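Local coordinates for protein aminotransferase (Bacillus subtilis, PDB 6L1O) that transfers amino groups with the help of pyridoxal 5'-phosphate and belongs to the pathway that makes the dipeptide antibiotic bacilysin, at residues B[143-148]-B[171-176]; B[155-160]-B[190-195]; B[163-168]-B[199-204]; B[205-210]-B[231-236]. One frame throughout, in Å; residues are numbered along the deposited sequence.

In the fold
All four contacts build on the central, mainly parallel sheet of the aminotransferase fold. Interaction 1 spans from the outermost strand 141-146 to strand 168-174, and interaction 2 packs the loop between those strands against helix 186-199; their centres lie about 10 Å apart, and Phe157 CE1 meets Met171 SD at 3.5 Å. Interaction 3, about 11 Å from interaction 2, centre to centre, packs the same loop on the turn before strand 202-206. Interaction 4 continues from strand 202-206 into strand 231-236, its centre about 19 Å from that of interaction 3. Interactions 1 and 4 both touch pyridoxal phosphate and are tied together by Asn174 ND2 to Asp206 O, 2.9 Å; interactions 2 and 3 lie away from the cofactor.

Interaction 1 (B[143-148]-B[171-176]); sequences YEMPLY and MFLNYP. With PLP (pyridoxal-5'-phosphate), chain E.
Met145 and Met171 meet at about a right angle, each thioether crossing the other, with the two SD atoms 3.7 Å apart. Met145 points from strand 141-146 toward strand 168-174. Its chain runs extended as far as SD and then bends (chi3 -72°), which lays the CE methyl alongside Met171 CG at 3.7 Å. The same methyl sits 3.5 Å from the backbone oxygen Phe172 O and also reaches the Leu173 CD2 branch, so one methyl touches three successive residues. Met171 bends at its own chi3 in the other sense.

Further along, Leu147 and Tyr175 approach from opposite directions. Both leucine methyls face the phenol oxygen from the same side: CD1 lies 3.6 Å and CD2 3.7 Å from Tyr175 OH. That oxygen is not left without a polar partner, because it is hydrogen-bonded to Tyr153 O.

The strands are not neighbours in the sheet. Their local axes stay 9.4 Å apart at 31°, and strand 120-125 runs between them, its Pro124 touching both Met145 and Leu147. Beyond the contact, strand 168-174 leads to the cofactor, where Asn174 OD1 stands 3.6 Å from the methyl C2A of pyridoxal phosphate and accepts a hydrogen bond from Asn178 N. What joins the segments is thus dispersion between sulfur and methyl groups, a buried apolar layer on the sheet with its one phenol hydroxyl satisfied from outside.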
# COMPACT_ATOMS: atom_id res chain seq x y z
N TYR B 143 5.10 -17.30 18.83
CA TYR B 143 5.32 -18.65 19.33
C TYR B 143 5.65 -19.56 18.15
O TYR B 143 4.86 -19.66 17.22
CB TYR B 143 4.10 -19.15 20.12
CG TYR B 143 4.30 -20.50 20.77
CD1 TYR B 143 4.75 -20.60 22.10
CD2 TYR B 143 4.09 -21.68 20.06
CE1 TYR B 143 4.95 -21.86 22.71
CE2 TYR B 143 4.31 -22.94 20.66
CZ TYR B 143 4.73 -23.02 21.98
OH TYR B 143 4.91 -24.26 22.57
N GLU B 144 6.80 -20.23 18.20
CA GLU B 144 7.29 -21.06 17.09
C GLU B 144 6.63 -22.44 16.94
O GLU B 144 6.37 -23.14 17.93
CB GLU B 144 8.79 -21.21 17.18
CG GLU B 144 9.53 -19.91 17.01
CD GLU B 144 11.02 -20.02 17.19
OE1 GLU B 144 11.53 -21.13 17.46
OE2 GLU B 144 11.72 -18.99 17.04
N MET B 145 6.30 -22.80 15.70
CA MET B 145 5.92 -24.16 15.36
C MET B 145 7.05 -24.77 14.54
O MET B 145 7.26 -24.38 13.41
CB MET B 145 4.62 -24.23 14.59
CG MET B 145 3.43 -23.49 15.20
SD MET B 145 1.97 -23.74 14.15
CE MET B 145 2.44 -22.71 12.76
N PRO B 146 7.82 -25.71 15.13
CA PRO B 146 8.99 -26.21 14.42
C PRO B 146 8.61 -27.16 13.26
O PRO B 146 7.70 -28.00 13.36
CB PRO B 146 9.78 -26.93 15.50
CG PRO B 146 8.80 -27.30 16.51
CD PRO B 146 7.79 -26.19 16.53
N LEU B 147 9.25 -26.96 12.12
CA LEU B 147 9.03 -27.84 10.96
C LEU B 147 10.26 -28.72 10.83
O LEU B 147 11.37 -28.23 10.54
CB LEU B 147 8.78 -27.03 9.69
CG LEU B 147 7.78 -25.87 9.71
CD1 LEU B 147 7.63 -25.24 8.33
CD2 LEU B 147 6.45 -26.30 10.29
N TYR B 148 10.09 -30.02 11.08
CA TYR B 148 11.19 -30.94 10.97
C TYR B 148 11.06 -31.79 9.71
O TYR B 148 9.93 -32.19 9.34
CB TYR B 148 11.25 -31.84 12.22
CG TYR B 148 11.47 -31.09 13.49
CD1 TYR B 148 12.65 -30.38 13.70
CD2 TYR B 148 10.54 -31.10 14.50
CE1 TYR B 148 12.87 -29.68 14.88
CE2 TYR B 148 10.75 -30.42 15.70
CZ TYR B 148 11.92 -29.72 15.88
OH TYR B 148 12.11 -29.02 17.04
N MET B 171 -2.44 -17.96 13.29
CA MET B 171 -1.43 -18.84 12.84
C MET B 171 -1.12 -18.62 11.33
O MET B 171 -2.02 -18.51 10.56
CB MET B 171 -1.91 -20.28 13.03
CG MET B 171 -0.93 -21.32 12.44
SD MET B 171 -1.41 -23.03 12.72
CE MET B 171 -2.83 -23.26 11.78
N PHE B 172 0.15 -18.67 10.98
CA PHE B 172 0.61 -18.73 9.57
C PHE B 172 1.00 -20.12 9.14
O PHE B 172 1.73 -20.83 9.85
CB PHE B 172 1.83 -17.81 9.37
CG PHE B 172 1.49 -16.35 9.40
CD1 PHE B 172 0.64 -15.81 8.44
CD2 PHE B 172 2.07 -15.51 10.33
CE1 PHE B 172 0.32 -14.44 8.46
CE2 PHE B 172 1.79 -14.15 10.33
CZ PHE B 172 0.93 -13.62 9.40
N LEU B 173 0.58 -20.51 7.94
CA LEU B 173 1.09 -21.67 7.29
C LEU B 173 1.44 -21.30 5.83
O LEU B 173 0.82 -20.42 5.26
CB LEU B 173 0.04 -22.79 7.33
CG LEU B 173 -0.42 -23.27 8.71
CD1 LEU B 173 -1.65 -24.16 8.54
CD2 LEU B 173 0.70 -23.98 9.40
N ASN B 174 2.38 -22.00 5.23
CA ASN B 174 2.86 -21.69 3.90
C ASN B 174 3.23 -22.95 3.12
O ASN B 174 4.32 -23.47 3.30
CB ASN B 174 4.06 -20.76 4.04
CG ASN B 174 4.77 -20.48 2.76
OD1 ASN B 174 5.98 -20.48 2.71
ND2 ASN B 174 4.02 -20.24 1.70
N TYR B 175 2.34 -23.43 2.27
CA TYR B 175 2.61 -24.60 1.39
C TYR B 175 2.07 -24.39 -0.01
O TYR B 175 0.93 -23.97 -0.17
CB TYR B 175 2.11 -25.93 2.02
CG TYR B 175 2.73 -26.17 3.40
CD1 TYR B 175 3.97 -26.77 3.53
CD2 TYR B 175 2.12 -25.70 4.54
CE1 TYR B 175 4.55 -26.92 4.74
CE2 TYR B 175 2.72 -25.84 5.77
CZ TYR B 175 3.93 -26.44 5.87
OH TYR B 175 4.54 -26.56 7.11
N PRO B 176 2.87 -24.69 -1.04
CA PRO B 176 4.28 -25.14 -1.07
C PRO B 176 5.16 -24.20 -0.36
O PRO B 176 4.95 -23.00 -0.45
CB PRO B 176 4.59 -25.23 -2.58
CG PRO B 176 3.27 -25.39 -3.21
CD PRO B 176 2.37 -24.49 -2.41
N1 PLP E . 4.91 -15.41 0.77
C2 PLP E . 6.08 -16.05 0.57
C2A PLP E . 6.52 -17.16 1.49
C3 PLP E . 6.98 -15.62 -0.47
O3 PLP E . 8.17 -16.18 -0.70
C4 PLP E . 6.51 -14.58 -1.31
C4A PLP E . 7.60 -13.93 -2.12
C5 PLP E . 5.23 -13.94 -1.05
C6 PLP E . 4.46 -14.43 -0.00
C5A PLP E . 4.64 -12.89 -1.94
O4P PLP E . 5.32 -11.71 -2.02
P PLP E . 4.63 -10.43 -2.77
O1P PLP E . 4.68 -9.34 -1.77
O2P PLP E . 3.25 -10.78 -3.29
O3P PLP E . 5.54 -10.18 -3.94

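Interaction 2 (B[155-160]-B[190-195]); sequences PDFEKI and AKAAAF
Phe157 and Phe195 press together closely, but not as a full ring stack. The ring planes are only 22° apart, yet they are slid so far, with centroids 5.1 Å from each other, that they barely overlap. Phe157 CB takes the place over the centre of the Phe195 face instead, 3.6 Å from its centroid and almost on the ring normal: a CH-pi contact. With chi1 at -172°, CG of Phe195 stands trans to the backbone N, which carries the ring out from the helix under this methylene. The far end of the Phe157 ring leans on Ala192, whose methyl offers CB to CZ at 3.8 Å, and Ile160 adds its CD1 methyl 4.0 Å from Phe195 CE2.

In the fold, this is the loop between strands 141-146 and 168-174 folded down on helix 186-199, which itself covers Leu173 of the sheet; Phe157 also rests on Met145 and Met171. Asp156 shapes the loop through an Asx turn, its OD1 accepting from Glu158 N at 3.2 Å.

Toward solvent the packing thins out. Glu158 is exposed and brings OE2 only to 4.3 Å from Phe195 CE1, near the ring plane at the edge, while Lys191 extends along the surface with NZ 6.7 Å from Asp156 OD1, too far for a salt bridge.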
# COMPACT_ATOMS: atom_id res chain seq x y z
N PRO B 155 3.86 -28.83 10.61
CA PRO B 155 3.92 -28.64 12.05
C PRO B 155 3.09 -29.76 12.74
O PRO B 155 2.14 -30.28 12.15
CB PRO B 155 3.22 -27.30 12.24
CG PRO B 155 2.22 -27.25 11.14
CD PRO B 155 2.94 -27.88 9.97
N ASP B 156 3.51 -30.15 13.94
CA ASP B 156 2.73 -31.03 14.81
C ASP B 156 1.97 -30.14 15.81
O ASP B 156 2.56 -29.62 16.77
CB ASP B 156 3.66 -32.01 15.54
CG ASP B 156 2.89 -33.06 16.35
OD1 ASP B 156 1.67 -32.88 16.62
OD2 ASP B 156 3.55 -34.06 16.72
N PHE B 157 0.68 -30.02 15.61
CA PHE B 157 -0.14 -29.05 16.38
C PHE B 157 -0.33 -29.47 17.84
O PHE B 157 -0.56 -28.62 18.72
CB PHE B 157 -1.50 -28.86 15.73
CG PHE B 157 -1.44 -28.27 14.33
CD1 PHE B 157 -0.88 -27.01 14.13
CD2 PHE B 157 -1.92 -28.96 13.26
CE1 PHE B 157 -0.81 -26.46 12.86
CE2 PHE B 157 -1.85 -28.43 11.96
CZ PHE B 157 -1.31 -27.16 11.78
N GLU B 158 -0.21 -30.77 18.10
CA GLU B 158 -0.28 -31.31 19.46
C GLU B 158 1.00 -31.08 20.25
O GLU B 158 0.99 -31.21 21.47
CB GLU B 158 -0.60 -32.80 19.39
CG GLU B 158 -1.99 -33.09 18.86
CD GLU B 158 -3.10 -32.57 19.79
OE1 GLU B 158 -2.90 -32.58 21.03
OE2 GLU B 158 -4.17 -32.16 19.29
N LYS B 159 2.09 -30.71 19.58
CA LYS B 159 3.32 -30.34 20.25
C LYS B 159 3.24 -28.94 20.88
O LYS B 159 4.07 -28.60 21.67
CB LYS B 159 4.52 -30.45 19.31
N ILE B 160 2.24 -28.15 20.50
CA ILE B 160 2.13 -26.78 20.97
C ILE B 160 1.63 -26.82 22.41
O ILE B 160 0.66 -27.52 22.73
CB ILE B 160 1.16 -25.94 20.12
CG1 ILE B 160 1.64 -25.87 18.65
CG2 ILE B 160 1.05 -24.54 20.69
CD1 ILE B 160 0.53 -25.40 17.69
N ALA B 190 -7.26 -29.95 6.56
CA ALA B 190 -8.46 -30.25 7.34
C ALA B 190 -8.14 -30.29 8.82
O ALA B 190 -8.89 -29.79 9.64
CB ALA B 190 -9.09 -31.57 6.88
N LYS B 191 -7.00 -30.88 9.12
CA LYS B 191 -6.48 -31.01 10.45
C LYS B 191 -6.17 -29.65 11.06
O LYS B 191 -6.57 -29.33 12.17
CB LYS B 191 -5.22 -31.86 10.37
CG LYS B 191 -4.79 -32.58 11.60
CD LYS B 191 -3.84 -33.70 11.21
CE LYS B 191 -3.11 -34.31 12.39
NZ LYS B 191 -2.32 -35.50 11.91
N ALA B 192 -5.43 -28.84 10.31
CA ALA B 192 -5.13 -27.47 10.67
C ALA B 192 -6.41 -26.67 10.98
O ALA B 192 -6.44 -25.94 11.94
CB ALA B 192 -4.34 -26.79 9.55
N ALA B 193 -7.43 -26.81 10.13
CA ALA B 193 -8.63 -26.06 10.28
C ALA B 193 -9.43 -26.53 11.52
O ALA B 193 -10.04 -25.72 12.24
CB ALA B 193 -9.49 -26.14 9.04
N ALA B 194 -9.42 -27.84 11.74
CA ALA B 194 -10.01 -28.43 12.94
C ALA B 194 -9.34 -27.93 14.21
O ALA B 194 -10.02 -27.52 15.15
CB ALA B 194 -9.92 -29.96 12.87
N PHE B 195 -8.01 -27.89 14.21
CA PHE B 195 -7.26 -27.37 15.33
C PHE B 195 -7.54 -25.87 15.63
O PHE B 195 -7.69 -25.46 16.77
CB PHE B 195 -5.77 -27.59 15.08
CG PHE B 195 -4.90 -27.28 16.25
CD1 PHE B 195 -4.73 -28.23 17.27
CD2 PHE B 195 -4.26 -26.03 16.36
CE1 PHE B 195 -3.89 -27.95 18.35
CE2 PHE B 195 -3.46 -25.73 17.45
CZ PHE B 195 -3.28 -26.71 18.45

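Interaction 3 (B[163-168]-B[199-204]); sequences AVLEKA and HNIHLI
This is a small apolar contact of CH-pi and methyl packing, placed where the loop leading into strand 168-174 meets the turn between helix 186-199 and strand 202-206. Leu165 carries it. One branch, CD1, stands over a face of the His199 imidazole, 3.5 Å from the ring centroid and shifted toward the rim, so that ND1 at 3.4 Å is the ring atom nearest to it. The extended chi2 of Leu165 (-178°) sends CD1 out along the line of the side chain to the ring, while CD2 turns to Ile201 and remains 4.3 Å from its CD1.

Ile201 fills the next position. Its CG1 arm swings beside the backbone N (chi1 -52°), passes 3.6 Å from Ala168 O and ends with CD1 4.2 Å from Ala168 CB. Between His199 and Ile201, Asn200 leaves the helical conformation with positive phi. Just beyond, His202 NE2 accepts a hydrogen bond from Thr4 N of the second subunit.

The Phe195 ring meets the His199 ring within helix 186-199, and Ile160 touches Leu165 from the loop. Ile201 extends the packing to Met171 and to Leu122 of strand 120-125, while strand 202-206 pairs beside strand 168-174.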
# COMPACT_ATOMS: atom_id res chain seq x y z
N ALA B 163 -1.03 -24.10 27.09
CA ALA B 163 -1.01 -22.86 27.83
C ALA B 163 -1.08 -21.61 26.97
O ALA B 163 -1.57 -20.59 27.45
CB ALA B 163 0.26 -22.78 28.66
N VAL B 164 -0.56 -21.68 25.73
CA VAL B 164 -0.55 -20.51 24.83
C VAL B 164 -1.78 -20.39 23.93
O VAL B 164 -1.97 -19.35 23.29
CB VAL B 164 0.71 -20.45 23.96
CG1 VAL B 164 1.96 -20.58 24.81
CG2 VAL B 164 0.70 -21.50 22.85
N LEU B 165 -2.59 -21.43 23.89
CA LEU B 165 -3.68 -21.54 22.93
C LEU B 165 -4.79 -20.52 23.15
O LEU B 165 -5.49 -20.15 22.20
CB LEU B 165 -4.24 -22.97 22.94
CG LEU B 165 -3.26 -24.03 22.43
CD1 LEU B 165 -3.93 -25.39 22.43
CD2 LEU B 165 -2.75 -23.72 21.01
N GLU B 166 -4.92 -20.03 24.38
CA GLU B 166 -5.88 -18.95 24.67
C GLU B 166 -5.40 -17.61 24.15
O GLU B 166 -6.17 -16.84 23.54
CB GLU B 166 -6.15 -18.84 26.19
CG GLU B 166 -7.45 -19.50 26.65
CD GLU B 166 -8.72 -18.78 26.17
OE1 GLU B 166 -8.63 -17.77 25.41
OE2 GLU B 166 -9.82 -19.23 26.55
N LYS B 167 -4.14 -17.30 24.40
CA LYS B 167 -3.56 -16.08 23.84
C LYS B 167 -3.29 -16.16 22.34
O LYS B 167 -3.22 -15.13 21.69
CB LYS B 167 -2.29 -15.68 24.57
CG LYS B 167 -2.57 -15.18 25.99
CD LYS B 167 -3.83 -14.29 26.02
CE LYS B 167 -4.04 -13.59 27.35
NZ LYS B 167 -5.44 -13.88 27.83
N ALA B 168 -3.19 -17.39 21.82
CA ALA B 168 -2.94 -17.60 20.38
C ALA B 168 -4.13 -17.21 19.53
O ALA B 168 -5.16 -17.81 19.57
CB ALA B 168 -2.54 -19.03 20.10
N HIS B 199 -9.41 -24.05 19.05
CA HIS B 199 -8.71 -23.14 19.95
C HIS B 199 -8.85 -21.67 19.57
O HIS B 199 -8.09 -20.82 20.05
CB HIS B 199 -7.28 -23.59 20.04
CG HIS B 199 -7.14 -25.00 20.47
ND1 HIS B 199 -7.28 -25.40 21.79
CD2 HIS B 199 -6.88 -26.13 19.77
CE1 HIS B 199 -7.10 -26.70 21.88
NE2 HIS B 199 -6.85 -27.17 20.67
N ASN B 200 -9.83 -21.40 18.71
CA ASN B 200 -10.19 -20.05 18.26
C ASN B 200 -9.01 -19.29 17.75
O ASN B 200 -8.66 -18.25 18.27
CB ASN B 200 -10.85 -19.28 19.38
CG ASN B 200 -12.05 -20.00 19.90
OD1 ASN B 200 -13.06 -20.11 19.21
ND2 ASN B 200 -11.94 -20.51 21.12
N ILE B 201 -8.36 -19.85 16.74
CA ILE B 201 -7.18 -19.24 16.12
C ILE B 201 -7.55 -18.90 14.66
O ILE B 201 -8.10 -19.72 13.96
CB ILE B 201 -6.00 -20.22 16.15
CG1 ILE B 201 -5.81 -20.74 17.59
CG2 ILE B 201 -4.70 -19.52 15.65
CD1 ILE B 201 -4.71 -21.76 17.78
N HIS B 202 -7.28 -17.67 14.25
CA HIS B 202 -7.43 -17.27 12.87
C HIS B 202 -6.25 -17.83 12.04
O HIS B 202 -5.08 -17.60 12.37
CB HIS B 202 -7.47 -15.77 12.74
CG HIS B 202 -8.59 -15.11 13.48
ND1 HIS B 202 -8.40 -14.35 14.61
CD2 HIS B 202 -9.92 -15.09 13.23
CE1 HIS B 202 -9.56 -13.91 15.04
NE2 HIS B 202 -10.49 -14.31 14.20
N LEU B 203 -6.59 -18.49 10.96
CA LEU B 203 -5.59 -19.19 10.14
C LEU B 203 -5.36 -18.48 8.79
O LEU B 203 -6.28 -18.36 8.03
CB LEU B 203 -6.08 -20.61 9.90
CG LEU B 203 -5.04 -21.70 9.58
CD1 LEU B 203 -5.71 -23.08 9.56
CD2 LEU B 203 -4.32 -21.43 8.26
N ILE B 204 -4.13 -18.04 8.52
CA ILE B 204 -3.81 -17.42 7.26
C ILE B 204 -2.90 -18.37 6.51
O ILE B 204 -1.78 -18.65 6.98
CB ILE B 204 -3.14 -16.03 7.40
CG1 ILE B 204 -4.08 -15.00 8.10
CG2 ILE B 204 -2.67 -15.45 6.05
CD1 ILE B 204 -5.48 -14.91 7.49

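Interaction 4 (B[205-210]-B[231-236]); sequences HDFAYG and GAELYS. With PLP (pyridoxal-5'-phosphate), chain E.
Both His205 (chi1 180°) and Glu233 (chi1 178°) hold CG trans to the backbone N, and the two side chains run side by side off the same face of the sheet until His205 ND1 donates to Glu233 OE1 at 2.7 Å. OE1 uses its anti lone pair and lies near the imidazole plane, while the carboxylate plane is turned 51° from the ring. Strands 202-206 and 231-236 pair in parallel here, as neighbours in a beta-alpha-beta unit: His205 N bonds Ala232 O, Leu234 N bonds His205 O, and Phe207 N bonds Leu234 O at 2.8 Å.

Phe207 then turns its ring so that Glu233 OE1 lies over one face and Gly210 CA over the opposite one. Glu233 is gripped further by Phe221 N at OE1 and by Tyr83 and Ser220 at OE2, which probably keeps this buried carboxylate ionised.

Asp206, on the other face, reaches the cofactor, its OD2 2.5 Å from N1 of pyridoxal phosphate; Tyr131 OH also bonds OD2, and water 1 donates to OD1 at 2.6 Å. The Ala208 methyl touches C6 of the pyridine, and Tyr209 OH shares a hydrogen bond with its O3 at 2.6 Å. At the end of strand 231-236, Ser236 is the N-cap of the following helix, with OG accepting from Ser238 N while giving its proton to phosphate oxygen O2P, 2.5 Å away.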
# COMPACT_ATOMS: atom_id res chain seq x y z
N HIS B 205 -3.35 -18.83 5.35
CA HIS B 205 -2.47 -19.68 4.56
C HIS B 205 -1.84 -18.87 3.45
O HIS B 205 -2.56 -18.23 2.67
CB HIS B 205 -3.22 -20.86 3.98
CG HIS B 205 -2.36 -21.75 3.16
ND1 HIS B 205 -2.59 -21.97 1.82
CD2 HIS B 205 -1.23 -22.40 3.46
CE1 HIS B 205 -1.65 -22.75 1.35
NE2 HIS B 205 -0.81 -23.03 2.32
N ASP B 206 -0.52 -18.93 3.36
CA ASP B 206 0.24 -18.16 2.39
C ASP B 206 0.41 -19.09 1.16
O ASP B 206 1.19 -20.06 1.21
CB ASP B 206 1.57 -17.72 3.01
CG ASP B 206 2.39 -16.81 2.11
OD1 ASP B 206 2.05 -16.63 0.92
OD2 ASP B 206 3.42 -16.28 2.59
N PHE B 207 -0.29 -18.78 0.08
CA PHE B 207 -0.33 -19.63 -1.08
C PHE B 207 0.47 -19.01 -2.26
O PHE B 207 0.14 -19.21 -3.40
CB PHE B 207 -1.81 -19.91 -1.44
CG PHE B 207 -2.08 -21.19 -2.18
CD1 PHE B 207 -1.31 -22.32 -2.00
CD2 PHE B 207 -3.21 -21.29 -3.02
CE1 PHE B 207 -1.61 -23.50 -2.62
CE2 PHE B 207 -3.52 -22.51 -3.64
CZ PHE B 207 -2.73 -23.62 -3.44
N ALA B 208 1.58 -18.35 -1.93
CA ALA B 208 2.41 -17.68 -2.91
C ALA B 208 2.95 -18.60 -4.00
O ALA B 208 3.13 -18.16 -5.13
CB ALA B 208 3.56 -16.99 -2.24
N TYR B 209 3.15 -19.89 -3.67
CA TYR B 209 3.74 -20.85 -4.62
C TYR B 209 2.70 -21.87 -5.05
O TYR B 209 3.03 -22.99 -5.54
CB TYR B 209 5.02 -21.50 -4.02
CG TYR B 209 6.06 -20.50 -3.68
CD1 TYR B 209 6.96 -20.01 -4.67
CD2 TYR B 209 6.14 -19.92 -2.41
CE1 TYR B 209 7.87 -19.04 -4.37
CE2 TYR B 209 7.06 -18.96 -2.12
CZ TYR B 209 7.93 -18.52 -3.10
OH TYR B 209 8.82 -17.55 -2.86
N GLY B 210 1.43 -21.49 -4.93
CA GLY B 210 0.31 -22.34 -5.27
C GLY B 210 0.23 -22.85 -6.68
O GLY B 210 -0.56 -23.75 -6.95
N GLY B 231 -10.42 -19.18 8.56
CA GLY B 231 -9.30 -18.46 7.97
C GLY B 231 -9.46 -17.93 6.57
O GLY B 231 -10.54 -17.73 6.10
N ALA B 232 -8.33 -17.66 5.96
CA ALA B 232 -8.29 -17.05 4.63
C ALA B 232 -6.99 -17.46 3.98
O ALA B 232 -6.05 -17.87 4.70
CB ALA B 232 -8.36 -15.55 4.73
N GLU B 233 -6.95 -17.36 2.67
CA GLU B 233 -5.76 -17.73 1.91
C GLU B 233 -5.28 -16.49 1.15
O GLU B 233 -6.08 -15.79 0.57
CB GLU B 233 -6.08 -18.87 0.98
CG GLU B 233 -4.95 -19.33 0.09
CD GLU B 233 -5.23 -20.73 -0.46
OE1 GLU B 233 -4.72 -21.73 0.13
OE2 GLU B 233 -5.99 -20.79 -1.43
N LEU B 234 -3.97 -16.24 1.22
CA LEU B 234 -3.33 -15.16 0.55
C LEU B 234 -2.71 -15.69 -0.75
O LEU B 234 -1.85 -16.57 -0.71
CB LEU B 234 -2.25 -14.53 1.44
CG LEU B 234 -1.51 -13.30 0.89
CD1 LEU B 234 -2.41 -12.11 0.75
CD2 LEU B 234 -0.35 -12.93 1.77
N TYR B 235 -3.13 -15.12 -1.86
CA TYR B 235 -2.69 -15.48 -3.20
C TYR B 235 -1.96 -14.28 -3.82
O TYR B 235 -2.53 -13.19 -3.86
CB TYR B 235 -3.87 -15.90 -4.09
CG TYR B 235 -3.41 -16.60 -5.38
CD1 TYR B 235 -3.26 -17.99 -5.43
CD2 TYR B 235 -2.92 -15.87 -6.44
CE1 TYR B 235 -2.78 -18.63 -6.57
CE2 TYR B 235 -2.41 -16.50 -7.57
CZ TYR B 235 -2.35 -17.90 -7.63
OH TYR B 235 -1.82 -18.50 -8.77
N SER B 236 -0.74 -14.48 -4.29
CA SER B 236 0.05 -13.42 -4.97
C SER B 236 0.17 -13.62 -6.50
O SER B 236 0.28 -14.73 -7.00
CB SER B 236 1.45 -13.36 -4.36
OG SER B 236 2.23 -12.36 -5.01
N1 PLP E . 4.91 -15.41 0.77
C2 PLP E . 6.08 -16.05 0.57
C2A PLP E . 6.52 -17.16 1.49
C3 PLP E . 6.98 -15.62 -0.47
O3 PLP E . 8.17 -16.18 -0.70
C4 PLP E . 6.51 -14.58 -1.31
C4A PLP E . 7.60 -13.93 -2.12
C5 PLP E . 5.23 -13.94 -1.05
C6 PLP E . 4.46 -14.43 -0.00
C5A PLP E . 4.64 -12.89 -1.94
O4P PLP E . 5.32 -11.71 -2.02
P PLP E . 4.63 -10.43 -2.77
O1P PLP E . 4.68 -9.34 -1.77
O2P PLP E . 3.25 -10.78 -3.29
O3P PLP E . 5.54 -10.18 -3.94
O HOH W 1 1.13 -15.16 -1.02
O HOH W 2 0.04 -17.07 -5.06
O HOH W 3 2.57 -16.03 -6.87